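Local coordinates for 4-alpha-glucanotransferase (Streptococcus agalactiae, PDB 6M6T), which belongs to the 4-alpha-glucanotransferase family, the amylomaltases or disproportionating enzymes, and is built round a TIM barrel of eight parallel strands, at residues Met11-Thr14 / Ser15-Gly18; Glu204-Asp208 / Lys209-Ile213; Tyr281-Gln284 / Ser285-Met289; Thr431-Arg434 / Thr435-Ala438. All blocks are in the same frame, centred on the assembly; numbering follows the deposited sequence.

Interaction 1: residues Met11-Thr14 / Ser15-Gly18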
ATOM      1  N   MET A  11      -7.480  -2.793  -6.492  1.00 44.43           N
ATOM      2  CA  MET A  11      -6.750  -4.020  -6.787  1.00 41.21           C
ATOM      3  C   MET A  11      -5.252  -3.761  -6.762  1.00 38.56           C
ATOM      4  O   MET A  11      -4.733  -2.973  -7.561  1.00 36.91           O
ATOM      5  CB  MET A  11      -7.123  -4.590  -8.140  1.00 43.23           C
ATOM      6  CG  MET A  11      -7.210  -6.068  -8.084  1.00 43.97           C
ATOM      7  SD  MET A  11      -6.996  -6.789  -9.691  1.00 64.59           S
ATOM      8  CE  MET A  11      -7.189  -8.450  -9.128  1.00 48.21           C
ATOM      9  N   HIS A  12      -4.549  -4.468  -5.899  1.00 34.54           N
ATOM     10  CA  HIS A  12      -3.118  -4.283  -5.848  1.00 41.68           C
ATOM     11  C   HIS A  12      -2.453  -4.991  -7.020  1.00 44.69           C
ATOM     12  O   HIS A  12      -2.923  -6.030  -7.499  1.00 43.37           O
ATOM     13  CB  HIS A  12      -2.557  -4.807  -4.529  1.00 41.65           C
ATOM     14  CG  HIS A  12      -1.183  -4.309  -4.236  1.00 38.86           C
ATOM     15  ND1 HIS A  12      -0.376  -4.876  -3.278  1.00 40.99           N
ATOM     16  CD2 HIS A  12      -0.469  -3.296  -4.783  1.00 41.46           C
ATOM     17  CE1 HIS A  12       0.775  -4.226  -3.237  1.00 41.74           C
ATOM     18  NE2 HIS A  12       0.746  -3.265  -4.144  1.00 36.74           N
ATOM     19  N   ILE A  13      -1.336  -4.412  -7.467  1.00 40.91           N
ATOM     20  CA  ILE A  13      -0.476  -5.025  -8.468  1.00 39.69           C
ATOM     21  C   ILE A  13      -0.211  -6.495  -8.166  1.00 41.33           C
ATOM     22  O   ILE A  13       0.022  -7.286  -9.078  1.00 38.71           O
ATOM     23  CB  ILE A  13       0.831  -4.225  -8.551  1.00 40.39           C
ATOM     24  CG1 ILE A  13       0.525  -2.723  -8.516  1.00 35.62           C
ATOM     25  CG2 ILE A  13       1.640  -4.649  -9.774  1.00 39.05           C
ATOM     26  CD1 ILE A  13       0.175  -2.146  -9.825  1.00 38.98           C
ATOM     27  N   THR A  14      -0.239  -6.895  -6.894  1.00 46.41           N
ATOM     28  CA  THR A  14       0.078  -8.293  -6.621  1.00 48.53           C
ATOM     29  C   THR A  14      -1.042  -9.212  -7.098  1.00 43.32           C
ATOM     30  O   THR A  14      -0.775 -10.340  -7.510  1.00 44.39           O
ATOM     31  CB  THR A  14       0.398  -8.513  -5.125  1.00 44.26           C
ATOM     32  OG1 THR A  14      -0.797  -8.654  -4.344  1.00 37.51           O
ATOM     33  CG2 THR A  14       1.205  -7.371  -4.589  1.00 35.12           C
ATOM     34  N   SER A  15      -2.284  -8.735  -7.102  1.00 46.08           N
ATOM     35  CA  SER A  15      -3.424  -9.601  -7.397  1.00 48.39           C
ATOM     36  C   SER A  15      -3.661  -9.814  -8.893  1.00 45.97           C
ATOM     37  O   SER A  15      -4.486 -10.662  -9.258  1.00 42.26           O
ATOM     38  CB  SER A  15      -4.694  -9.039  -6.748  1.00 42.71           C
ATOM     39  OG  SER A  15      -4.446  -8.539  -5.453  1.00 44.90           O
ATOM     40  N   LEU A  16      -2.969  -9.074  -9.759  1.00 42.05           N
ATOM     41  CA  LEU A  16      -3.007  -9.330 -11.192  1.00 46.38           C
ATOM     42  C   LEU A  16      -2.668 -10.796 -11.451  1.00 49.87           C
ATOM     43  O   LEU A  16      -2.050 -11.441 -10.599  1.00 49.13           O
ATOM     44  CB  LEU A  16      -2.025  -8.414 -11.923  1.00 43.51           C
ATOM     45  CG  LEU A  16      -2.463  -7.008 -12.348  1.00 49.10           C
ATOM     46  CD1 LEU A  16      -3.234  -6.253 -11.253  1.00 47.49           C
ATOM     47  CD2 LEU A  16      -1.232  -6.230 -12.737  1.00 45.71           C
ATOM     48  N   PRO A  17      -3.013 -11.408 -12.596  1.00 57.89           N
ATOM     49  CA  PRO A  17      -2.633 -12.767 -12.867  1.00 51.23           C
ATOM     50  C   PRO A  17      -1.326 -12.789 -13.664  1.00 56.29           C
ATOM     51  O   PRO A  17      -0.858 -11.747 -14.065  1.00 47.32           O
ATOM     52  CB  PRO A  17      -3.777 -13.295 -13.719  1.00 51.25           C
ATOM     53  CG  PRO A  17      -4.649 -12.106 -13.992  1.00 53.06           C
ATOM     54  CD  PRO A  17      -3.815 -10.893 -13.675  1.00 58.86           C
ATOM     55  N   GLY A  18      -0.760 -13.984 -13.839  1.00 66.35           N
ATOM     56  CA  GLY A  18       0.498 -14.132 -14.596  1.00 63.62           C
ATOM     57  C   GLY A  18       1.132 -15.494 -14.442  1.00 64.20           C
ATOM     58  O   GLY A  18       0.509 -16.398 -13.913  1.00 69.46           O
TER
HETATM   59  O   HOH W   1      -5.972  -6.316  -4.732  1.00 36.75           O

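Interaction 2: residues Glu204-Asp208 / Lys209-Ile213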
ATOM      1  N   GLU A 204       2.233   5.968 -17.140  1.00 48.99           N
ATOM      2  CA  GLU A 204       2.021   6.798 -18.320  1.00 53.52           C
ATOM      3  C   GLU A 204       0.929   6.213 -19.223  1.00 55.86           C
ATOM      4  O   GLU A 204       0.061   6.948 -19.709  1.00 56.86           O
ATOM      5  CB  GLU A 204       3.344   6.967 -19.082  1.00 55.51           C
ATOM      6  CG  GLU A 204       3.379   8.150 -20.055  1.00 59.49           C
ATOM      7  CD  GLU A 204       2.966   7.781 -21.481  1.00 80.91           C
ATOM      8  OE1 GLU A 204       2.435   6.662 -21.675  1.00 85.86           O
ATOM      9  OE2 GLU A 204       3.163   8.610 -22.408  1.00 81.94           O
ATOM     10  N   TYR A 205       0.948   4.899 -19.452  1.00 53.08           N
ATOM     11  CA  TYR A 205      -0.156   4.261 -20.163  1.00 48.94           C
ATOM     12  C   TYR A 205      -1.490   4.605 -19.502  1.00 49.98           C
ATOM     13  O   TYR A 205      -2.416   5.132 -20.144  1.00 52.13           O
ATOM     14  CB  TYR A 205       0.068   2.749 -20.187  1.00 51.05           C
ATOM     15  CG  TYR A 205      -0.878   1.979 -21.079  1.00 52.69           C
ATOM     16  CD1 TYR A 205      -0.770   2.041 -22.464  1.00 51.27           C
ATOM     17  CD2 TYR A 205      -1.871   1.175 -20.533  1.00 53.58           C
ATOM     18  CE1 TYR A 205      -1.636   1.329 -23.278  1.00 51.99           C
ATOM     19  CE2 TYR A 205      -2.740   0.457 -21.333  1.00 54.09           C
ATOM     20  CZ  TYR A 205      -2.619   0.533 -22.707  1.00 58.18           C
ATOM     21  OH  TYR A 205      -3.499  -0.179 -23.505  1.00 58.64           O
ATOM     22  N   ALA A 206      -1.574   4.364 -18.196  1.00 48.82           N
ATOM     23  CA  ALA A 206      -2.802   4.624 -17.462  1.00 45.81           C
ATOM     24  C   ALA A 206      -3.249   6.070 -17.630  1.00 49.75           C
ATOM     25  O   ALA A 206      -4.398   6.335 -18.006  1.00 48.03           O
ATOM     26  CB  ALA A 206      -2.594   4.287 -15.990  1.00 43.98           C
ATOM     27  N   ASN A 207      -2.348   7.024 -17.370  1.00 51.41           N
ATOM     28  CA  ASN A 207      -2.714   8.437 -17.425  1.00 48.91           C
ATOM     29  C   ASN A 207      -3.218   8.819 -18.814  1.00 50.45           C
ATOM     30  O   ASN A 207      -4.244   9.500 -18.947  1.00 47.09           O
ATOM     31  CB  ASN A 207      -1.518   9.315 -17.027  1.00 48.08           C
ATOM     32  CG  ASN A 207      -1.257   9.328 -15.509  1.00 49.07           C
ATOM     33  OD1 ASN A 207      -2.080   8.860 -14.721  1.00 47.99           O
ATOM     34  ND2 ASN A 207      -0.110   9.874 -15.104  1.00 46.00           N
ATOM     35  N   ASP A 208      -2.536   8.364 -19.861  1.00 54.96           N
ATOM     36  CA  ASP A 208      -2.955   8.762 -21.197  1.00 58.03           C
ATOM     37  C   ASP A 208      -4.228   8.067 -21.664  1.00 56.36           C
ATOM     38  O   ASP A 208      -4.796   8.478 -22.684  1.00 51.45           O
ATOM     39  CB  ASP A 208      -1.821   8.528 -22.191  1.00 60.04           C
ATOM     40  CG  ASP A 208      -0.668   9.495 -21.976  1.00 70.26           C
ATOM     41  OD1 ASP A 208       0.173   9.229 -21.087  1.00 71.17           O
ATOM     42  OD2 ASP A 208      -0.621  10.534 -22.678  1.00 73.53           O
ATOM     43  N   LYS A 209      -4.701   7.046 -20.952  1.00 54.11           N
ATOM     44  CA  LYS A 209      -6.057   6.566 -21.184  1.00 45.04           C
ATOM     45  C   LYS A 209      -7.102   7.196 -20.254  1.00 47.02           C
ATOM     46  O   LYS A 209      -8.207   6.659 -20.139  1.00 49.90           O
ATOM     47  CB  LYS A 209      -6.111   5.048 -21.053  1.00 42.12           C
ATOM     48  CG  LYS A 209      -5.187   4.334 -21.991  1.00 47.38           C
ATOM     49  CD  LYS A 209      -5.944   3.692 -23.128  1.00 49.76           C
ATOM     50  CE  LYS A 209      -5.289   2.400 -23.547  1.00 62.05           C
ATOM     51  NZ  LYS A 209      -4.492   2.513 -24.824  1.00 70.26           N
ATOM     52  N   GLY A 210      -6.789   8.294 -19.569  1.00 46.17           N
ATOM     53  CA  GLY A 210      -7.729   8.845 -18.605  1.00 41.95           C
ATOM     54  C   GLY A 210      -7.841   8.114 -17.276  1.00 48.60           C
ATOM     55  O   GLY A 210      -8.689   8.496 -16.454  1.00 47.61           O
ATOM     56  N   ILE A 211      -7.009   7.098 -17.027  1.00 47.67           N
ATOM     57  CA  ILE A 211      -7.026   6.335 -15.779  1.00 47.56           C
ATOM     58  C   ILE A 211      -6.015   6.930 -14.801  1.00 48.85           C
ATOM     59  O   ILE A 211      -4.831   7.076 -15.133  1.00 46.63           O
ATOM     60  CB  ILE A 211      -6.719   4.852 -16.040  1.00 48.63           C
ATOM     61  CG1 ILE A 211      -7.910   4.203 -16.722  1.00 45.64           C
ATOM     62  CG2 ILE A 211      -6.391   4.124 -14.723  1.00 44.23           C
ATOM     63  CD1 ILE A 211      -9.235   4.602 -16.068  1.00 45.33           C
ATOM     64  N   GLN A 212      -6.474   7.249 -13.586  1.00 47.08           N
ATOM     65  CA  GLN A 212      -5.646   7.849 -12.546  1.00 40.06           C
ATOM     66  C   GLN A 212      -5.392   6.863 -11.407  1.00 42.84           C
ATOM     67  O   GLN A 212      -6.288   6.094 -11.032  1.00 41.60           O
ATOM     68  CB  GLN A 212      -6.312   9.106 -12.006  1.00 43.55           C
ATOM     69  CG  GLN A 212      -6.661  10.135 -13.066  1.00 52.88           C
ATOM     70  CD  GLN A 212      -6.074  11.488 -12.748  1.00 56.22           C
ATOM     71  OE1 GLN A 212      -6.482  12.146 -11.781  1.00 54.03           O
ATOM     72  NE2 GLN A 212      -5.089  11.905 -13.544  1.00 57.06           N
ATOM     73  N   ILE A 213      -4.171   6.910 -10.843  1.00 39.61           N
ATOM     74  CA  ILE A 213      -3.706   5.964  -9.822  1.00 39.27           C
ATOM     75  C   ILE A 213      -3.789   6.592  -8.433  1.00 42.46           C
ATOM     76  O   ILE A 213      -3.210   7.658  -8.181  1.00 43.12           O
ATOM     77  CB  ILE A 213      -2.263   5.505 -10.104  1.00 40.80           C
ATOM     78  CG1 ILE A 213      -2.182   4.829 -11.470  1.00 38.98           C
ATOM     79  CG2 ILE A 213      -1.758   4.578  -8.994  1.00 30.24           C
ATOM     80  CD1 ILE A 213      -3.026   3.574 -11.555  1.00 37.95           C
TER

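Interaction 3: residues Tyr281-Gln284 / Ser285-Met289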
ATOM      1  N   TYR A 281       9.359  15.711   1.849  1.00 47.10           N
ATOM      2  CA  TYR A 281       9.983  14.859   0.839  1.00 47.13           C
ATOM      3  C   TYR A 281       9.146  13.608   0.561  1.00 45.14           C
ATOM      4  O   TYR A 281       8.968  13.207  -0.602  1.00 47.42           O
ATOM      5  CB  TYR A 281      11.401  14.528   1.307  1.00 48.83           C
ATOM      6  CG  TYR A 281      12.003  13.242   0.826  1.00 53.00           C
ATOM      7  CD1 TYR A 281      12.615  13.157  -0.415  1.00 50.54           C
ATOM      8  CD2 TYR A 281      12.004  12.121   1.641  1.00 53.55           C
ATOM      9  CE1 TYR A 281      13.187  11.972  -0.847  1.00 61.85           C
ATOM     10  CE2 TYR A 281      12.573  10.942   1.226  1.00 55.77           C
ATOM     11  CZ  TYR A 281      13.167  10.866  -0.017  1.00 63.21           C
ATOM     12  OH  TYR A 281      13.734   9.672  -0.421  1.00 68.05           O
ATOM     13  N   ARG A 282       8.600  12.994   1.609  1.00 38.40           N
ATOM     14  CA  ARG A 282       7.723  11.842   1.416  1.00 45.64           C
ATOM     15  C   ARG A 282       6.529  12.203   0.536  1.00 48.64           C
ATOM     16  O   ARG A 282       6.267  11.544  -0.480  1.00 40.47           O
ATOM     17  CB  ARG A 282       7.250  11.309   2.769  1.00 43.62           C
ATOM     18  CG  ARG A 282       8.269  10.467   3.530  1.00 46.61           C
ATOM     19  CD  ARG A 282       7.583   9.502   4.492  1.00 43.72           C
ATOM     20  NE  ARG A 282       6.902   8.421   3.784  1.00 44.26           N
ATOM     21  CZ  ARG A 282       6.260   7.428   4.389  1.00 47.07           C
ATOM     22  NH1 ARG A 282       6.212   7.385   5.714  1.00 49.59           N
ATOM     23  NH2 ARG A 282       5.667   6.484   3.672  1.00 45.06           N
ATOM     24  N   ILE A 283       5.809  13.272   0.914  1.00 47.64           N
ATOM     25  CA  ILE A 283       4.615  13.715   0.192  1.00 45.01           C
ATOM     26  C   ILE A 283       4.961  14.115  -1.234  1.00 43.31           C
ATOM     27  O   ILE A 283       4.194  13.853  -2.168  1.00 44.63           O
ATOM     28  CB  ILE A 283       3.942  14.884   0.944  1.00 46.07           C
ATOM     29  CG1 ILE A 283       3.406  14.439   2.310  1.00 46.17           C
ATOM     30  CG2 ILE A 283       2.825  15.452   0.135  1.00 43.37           C
ATOM     31  CD1 ILE A 283       2.135  13.630   2.238  1.00 42.44           C
ATOM     32  N   GLN A 284       6.112  14.766  -1.426  1.00 43.88           N
ATOM     33  CA  GLN A 284       6.507  15.203  -2.761  1.00 47.06           C
ATOM     34  C   GLN A 284       6.752  14.004  -3.671  1.00 47.80           C
ATOM     35  O   GLN A 284       6.247  13.940  -4.807  1.00 45.43           O
ATOM     36  CB  GLN A 284       7.753  16.091  -2.664  1.00 42.42           C
ATOM     37  CG  GLN A 284       8.036  16.938  -3.900  1.00 52.93           C
ATOM     38  CD  GLN A 284       9.061  18.041  -3.665  1.00 59.42           C
ATOM     39  OE1 GLN A 284      10.276  17.805  -3.681  1.00 61.98           O
ATOM     40  NE2 GLN A 284       8.574  19.259  -3.464  1.00 60.83           N
ATOM     41  N   SER A 285       7.493  13.015  -3.172  1.00 46.56           N
ATOM     42  CA  SER A 285       7.729  11.849  -4.004  1.00 43.80           C
ATOM     43  C   SER A 285       6.476  10.992  -4.135  1.00 41.97           C
ATOM     44  O   SER A 285       6.399  10.173  -5.054  1.00 46.07           O
ATOM     45  CB  SER A 285       8.902  11.046  -3.449  1.00 43.50           C
ATOM     46  OG  SER A 285       8.441   9.979  -2.640  1.00 59.19           O
ATOM     47  N   GLY A 286       5.487  11.179  -3.261  1.00 40.25           N
ATOM     48  CA  GLY A 286       4.231  10.461  -3.371  1.00 37.03           C
ATOM     49  C   GLY A 286       3.364  11.019  -4.480  1.00 46.24           C
ATOM     50  O   GLY A 286       2.811  10.278  -5.308  1.00 44.39           O
ATOM     51  N   VAL A 287       3.253  12.350  -4.511  1.00 47.31           N
ATOM     52  CA  VAL A 287       2.522  13.011  -5.588  1.00 42.80           C
ATOM     53  C   VAL A 287       3.252  12.914  -6.930  1.00 43.84           C
ATOM     54  O   VAL A 287       2.648  13.177  -7.971  1.00 48.41           O
ATOM     55  CB  VAL A 287       2.248  14.473  -5.213  1.00 40.48           C
ATOM     56  CG1 VAL A 287       1.676  14.555  -3.801  1.00 44.19           C
ATOM     57  CG2 VAL A 287       3.518  15.301  -5.340  1.00 42.90           C
ATOM     58  N   LYS A 288       4.539  12.571  -6.955  1.00 43.24           N
ATOM     59  CA  LYS A 288       5.092  12.192  -8.252  1.00 42.65           C
ATOM     60  C   LYS A 288       4.885  10.709  -8.556  1.00 44.97           C
ATOM     61  O   LYS A 288       4.691  10.338  -9.719  1.00 45.33           O
ATOM     62  CB  LYS A 288       6.586  12.544  -8.362  1.00 42.52           C
ATOM     63  CG  LYS A 288       7.101  12.375  -9.807  1.00 50.24           C
ATOM     64  CD  LYS A 288       8.626  12.452  -9.975  1.00 61.87           C
ATOM     65  CE  LYS A 288       9.075  11.891 -11.352  1.00 55.67           C
ATOM     66  NZ  LYS A 288       9.853  12.864 -12.181  1.00 59.01           N
ATOM     67  N   MET A 289       4.904   9.850  -7.536  1.00 47.12           N
ATOM     68  CA  MET A 289       4.706   8.429  -7.790  1.00 47.58           C
ATOM     69  C   MET A 289       3.292   8.141  -8.260  1.00 47.02           C
ATOM     70  O   MET A 289       3.059   7.146  -8.949  1.00 48.63           O
ATOM     71  CB  MET A 289       5.019   7.615  -6.532  1.00 45.05           C
ATOM     72  CG  MET A 289       6.469   7.111  -6.446  1.00 56.44           C
ATOM     73  SD  MET A 289       6.950   5.856  -7.672  1.00 64.86           S
ATOM     74  CE  MET A 289       5.686   4.582  -7.457  1.00 45.00           C
TER

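Interaction 4: residues Thr431-Arg434 / Thr435-Ala438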
ATOM      1  N   THR A 431     -25.969  -6.301  -4.857  1.00 45.62           N
ATOM      2  CA  THR A 431     -26.819  -5.454  -4.030  1.00 45.58           C
ATOM      3  C   THR A 431     -26.009  -4.324  -3.405  1.00 47.03           C
ATOM      4  O   THR A 431     -26.256  -3.130  -3.666  1.00 48.18           O
ATOM      5  CB  THR A 431     -27.495  -6.282  -2.932  1.00 50.27           C
ATOM      6  OG1 THR A 431     -27.948  -7.537  -3.458  1.00 45.99           O
ATOM      7  CG2 THR A 431     -28.692  -5.520  -2.346  1.00 51.05           C
ATOM      8  N   VAL A 432     -25.027  -4.698  -2.576  1.00 46.11           N
ATOM      9  CA  VAL A 432     -24.272  -3.709  -1.818  1.00 45.41           C
ATOM     10  C   VAL A 432     -23.659  -2.691  -2.763  1.00 44.08           C
ATOM     11  O   VAL A 432     -23.676  -1.487  -2.487  1.00 44.90           O
ATOM     12  CB  VAL A 432     -23.206  -4.394  -0.937  1.00 50.56           C
ATOM     13  CG1 VAL A 432     -22.288  -3.350  -0.268  1.00 42.57           C
ATOM     14  CG2 VAL A 432     -23.865  -5.266   0.117  1.00 51.19           C
ATOM     15  N   LEU A 433     -23.143  -3.150  -3.906  1.00 40.84           N
ATOM     16  CA  LEU A 433     -22.450  -2.246  -4.808  1.00 40.74           C
ATOM     17  C   LEU A 433     -23.415  -1.303  -5.522  1.00 47.86           C
ATOM     18  O   LEU A 433     -23.060  -0.141  -5.798  1.00 45.36           O
ATOM     19  CB  LEU A 433     -21.639  -3.065  -5.800  1.00 45.44           C
ATOM     20  CG  LEU A 433     -20.323  -3.593  -5.251  1.00 42.85           C
ATOM     21  CD1 LEU A 433     -19.826  -4.725  -6.116  1.00 47.98           C
ATOM     22  CD2 LEU A 433     -19.328  -2.465  -5.254  1.00 40.93           C
ATOM     23  N   ARG A 434     -24.638  -1.763  -5.819  1.00 50.17           N
ATOM     24  CA  ARG A 434     -25.648  -0.829  -6.315  1.00 50.83           C
ATOM     25  C   ARG A 434     -25.849   0.303  -5.317  1.00 46.38           C
ATOM     26  O   ARG A 434     -25.772   1.492  -5.674  1.00 48.46           O
ATOM     27  CB  ARG A 434     -26.972  -1.555  -6.596  1.00 48.05           C
ATOM     28  CG  ARG A 434     -26.975  -2.349  -7.899  1.00 49.87           C
ATOM     29  CD  ARG A 434     -28.203  -2.019  -8.753  1.00 59.09           C
ATOM     30  NE  ARG A 434     -28.002  -2.366 -10.160  1.00 58.89           N
ATOM     31  CZ  ARG A 434     -27.892  -3.609 -10.602  1.00 49.31           C
ATOM     32  NH1 ARG A 434     -27.985  -4.619  -9.754  1.00 47.78           N
ATOM     33  NH2 ARG A 434     -27.707  -3.841 -11.892  1.00 53.53           N
ATOM     34  N   THR A 435     -26.039  -0.049  -4.038  1.00 41.54           N
ATOM     35  CA  THR A 435     -26.243   1.001  -3.041  1.00 39.98           C
ATOM     36  C   THR A 435     -25.024   1.917  -2.929  1.00 43.95           C
ATOM     37  O   THR A 435     -25.160   3.145  -2.990  1.00 47.09           O
ATOM     38  CB  THR A 435     -26.595   0.418  -1.680  1.00 40.99           C
ATOM     39  OG1 THR A 435     -27.663  -0.520  -1.827  1.00 45.93           O
ATOM     40  CG2 THR A 435     -27.059   1.530  -0.773  1.00 37.98           C
ATOM     41  N   LEU A 436     -23.826   1.339  -2.766  1.00 44.11           N
ATOM     42  CA  LEU A 436     -22.592   2.130  -2.701  1.00 36.65           C
ATOM     43  C   LEU A 436     -22.513   3.151  -3.825  1.00 38.61           C
ATOM     44  O   LEU A 436     -22.128   4.303  -3.611  1.00 38.08           O
ATOM     45  CB  LEU A 436     -21.367   1.210  -2.763  1.00 37.31           C
ATOM     46  CG  LEU A 436     -19.971   1.839  -2.938  1.00 34.73           C
ATOM     47  CD1 LEU A 436     -19.634   2.786  -1.834  1.00 35.75           C
ATOM     48  CD2 LEU A 436     -18.922   0.779  -2.980  1.00 35.29           C
ATOM     49  N   TYR A 437     -22.828   2.734  -5.051  1.00 41.23           N
ATOM     50  CA  TYR A 437     -22.701   3.667  -6.157  1.00 39.70           C
ATOM     51  C   TYR A 437     -23.819   4.689  -6.157  1.00 42.12           C
ATOM     52  O   TYR A 437     -23.667   5.758  -6.756  1.00 39.42           O
ATOM     53  CB  TYR A 437     -22.657   2.906  -7.484  1.00 45.16           C
ATOM     54  CG  TYR A 437     -21.262   2.476  -7.838  1.00 38.26           C
ATOM     55  CD1 TYR A 437     -20.417   1.964  -6.868  1.00 39.57           C
ATOM     56  CD2 TYR A 437     -20.778   2.608  -9.127  1.00 43.31           C
ATOM     57  CE1 TYR A 437     -19.140   1.575  -7.173  1.00 43.05           C
ATOM     58  CE2 TYR A 437     -19.484   2.225  -9.445  1.00 43.50           C
ATOM     59  CZ  TYR A 437     -18.675   1.709  -8.458  1.00 37.98           C
ATOM     60  OH  TYR A 437     -17.393   1.340  -8.740  1.00 38.12           O
ATOM     61  N   ALA A 438     -24.932   4.395  -5.479  1.00 45.02           N
ATOM     62  CA  ALA A 438     -26.001   5.377  -5.380  1.00 38.90           C
ATOM     63  C   ALA A 438     -25.727   6.496  -4.377  1.00 38.91           C
ATOM     64  O   ALA A 438     -26.502   7.459  -4.346  1.00 46.42           O
ATOM     65  CB  ALA A 438     -27.310   4.681  -5.012  1.00 39.53           C
TER

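Interaction 1: residues Met11-Thr14 / Ser15-Gly18
The hydroxyl of Ser15 has two polar partners, and one of them is a water that ties it to His12. Ser15 OG lies 2.8 Å from the oxygen of this water, which in turn accepts a hydrogen bond from His12 N. The second partner is the backbone oxygen of Trp472, reached by a weak bond. With OG beside its own backbone N, opposite the carbonyl carbon (chi1 -41°), the serine reaches the water on His12 N. The backbone turns here as well: Ser15 N donates to His12 O over 2.8 Å, meeting the carbonyl from above its plane, and closes a beta turn with Ile13 and Thr14 at the corner. Apolar contacts accompany the turn. Met11 runs out with its chain extended beyond CG, and its CE reaches within 3.5 Å of Ser15 CB. Farther back along the same thioether, Met11 SD rests 4.1 Å from Leu16 CD1, the two side chains passing at a slant. The other methyl branch, Leu16 CD2, faces Ile13 CG2 more loosely, at 4.4 Å. This loop follows the first barrel strand, 6-10, and leads to helix 27-38, where Leu16 touches Ala29. Trp44 NE1 bonds to Met11 O and Arg473 NE to Leu16 O. Every residue that touches across the turn is buried, so the water serves as an internal link, giving His12 N and Ser15 OG a common polar partner beside the methionine side chain.

Interaction 2: residues Glu204-Asp208 / Lys209-Ile213
Between Ala206 and Ile211 the backbone leaves the helix through a wider hydrogen bond, Ile211 N to Ala206 O at 2.9 Å, that spans a shorter loop closed by Gly210 N to Asn207 O, also at 2.9 Å, both donors standing above the carbonyl planes. One residue earlier, Lys209 N still makes a helical bond to Tyr205 O (3.1 Å) and adds a weak one to Ala206 O. Against this frame the end of Lys209 passes at a slant across the hydroxyl end of Tyr205. The lysine, bent at three successive torsions, brings CE obliquely to the ring and NZ into a weak bond with Tyr205 OH, 3.2 Å away. That hydroxyl has a stronger partner in Asp34 of helix 27-38, whose side chain Lys209 also touches.

This is a Schellman motif, and Gly210 is its C-prime residue: its positive phi (76°) belongs to a backbone shape that suits glycine. The motif's apolar contact is present as well, Ile211 CG2 lying 4.0 Å from Ala206 CB. Helix 182-208 thus turns into strand 212-217 of the barrel within three residues. Ile211 continues onto Val37 of helix 27-38, while Gln212 pairs through its backbone with Lys42 and Trp44, and Ile213 with Asp291 and Tyr292.

Interaction 3: residues Tyr281-Gln284 / Ser285-Met289
Helix 277-289, one of the outer helices of the barrel, carries this contact along its last two turns, where Ile283 and Val287 meet on one face and Ser285 OG turns to a carbonyl of the preceding turn. Ile283 CG2 lies 4.2 Å from Val287 CG1, a methyl-to-methyl touch one turn apart in which the two side chains pass at an angle. Val287 offers that methyl because CG1 stands beside its backbone N, opposite the carbonyl carbon (chi1 -48°).

The backbone beneath follows the alpha-helical i to i+4 pattern. Ser285 N donates to Tyr281 O at 3.0 Å in a nearly straight bond (169° at the hydrogen), and Val287 N to Ile283 O is equally straight at 2.9 Å. Gly286 N reaches Arg282 O over 2.9 Å in a more bent bond (131°), and the same N-H makes a weak second bond to Ile283 O. Arg282 O receives a second donor, a weak bond from Ser285 OG at 3.4 Å, so this carbonyl is shared by a backbone amide and a side-chain hydroxyl.

In the TIM barrel this helix leads into strand 292-295, and its side chains meet several neighbours. Ile283 packs on Ile331 and Leu335 of helix 324-335 and on Met217 of strand 212-217. The buried Arg282 is bonded through NH2 to the backbone oxygen of Pro218, next in sequence to the pocket residue Ile219. At the end of the helix, Met289 leaves the contact and sits on Tyr196 and Phe200 of helix 182-208.

Interaction 4: residues Thr431-Arg434 / Thr435-Ala438
Leu433 and Leu436 lie side by side and point the same way, with their CD2 methyls 4.0 Å apart. They arrive by different first torsions: Leu433 CG stands beside its backbone N (chi1 -79°), whereas Leu436 CG is anti to it (chi1 170°), and this brings the two branches together across one helical turn. The ring of Tyr437 flanks the pair, its CE1 loosely 4.5 Å from Leu433 CD2. Near the root of the ring Leu433 O lies obliquely and accepts Tyr437 N at 3.0 Å. Thr435 points elsewhere, with OG1 beside its own amide, and both donate to Thr431 O: the amide at 3.1 Å, the hydroxyl only weakly at 3.5 Å. The most nearly linear backbone bond, Leu436 N to Val432 O, spans 2.8 Å.

Arg434, bent at its second torsion, forms a salt bridge with Glu489 of helix 481-493. Tyr437 OH is hydrogen-bonded to Thr446, and its side chain touches Leu487 and Ile490 of the same helix 481-493. Helix 428-438 packs against both that helix and barrel strand 443-447, which Leu433 and Leu436 meet at Thr446 and Thr444, while Val432 touches Ile401 and Trp404 of helix 401-404.

All four contacts belong to one TIM-barrel chain, in series along it, and none touches another. Interactions 2 and 3 come closest, with centres about 18 Å apart and nearest atoms about 5 Å; strand 212-217, which starts in interaction 2, is touched at Met217 by Ile283 of interaction 3. Helix 27-38 links interactions 1 and 2, whose centres are about 17 Å apart, because it receives Leu16 from one and Tyr205 and Lys209 from the other. Interaction 4 has its centre about 33 Å from that of interaction 3. None of the four supplies a residue of the sugar pockets; the side chains of Arg282 and His12 are about 9 Å and 12 Å from the bound 1,5-anhydro-D-glucitol.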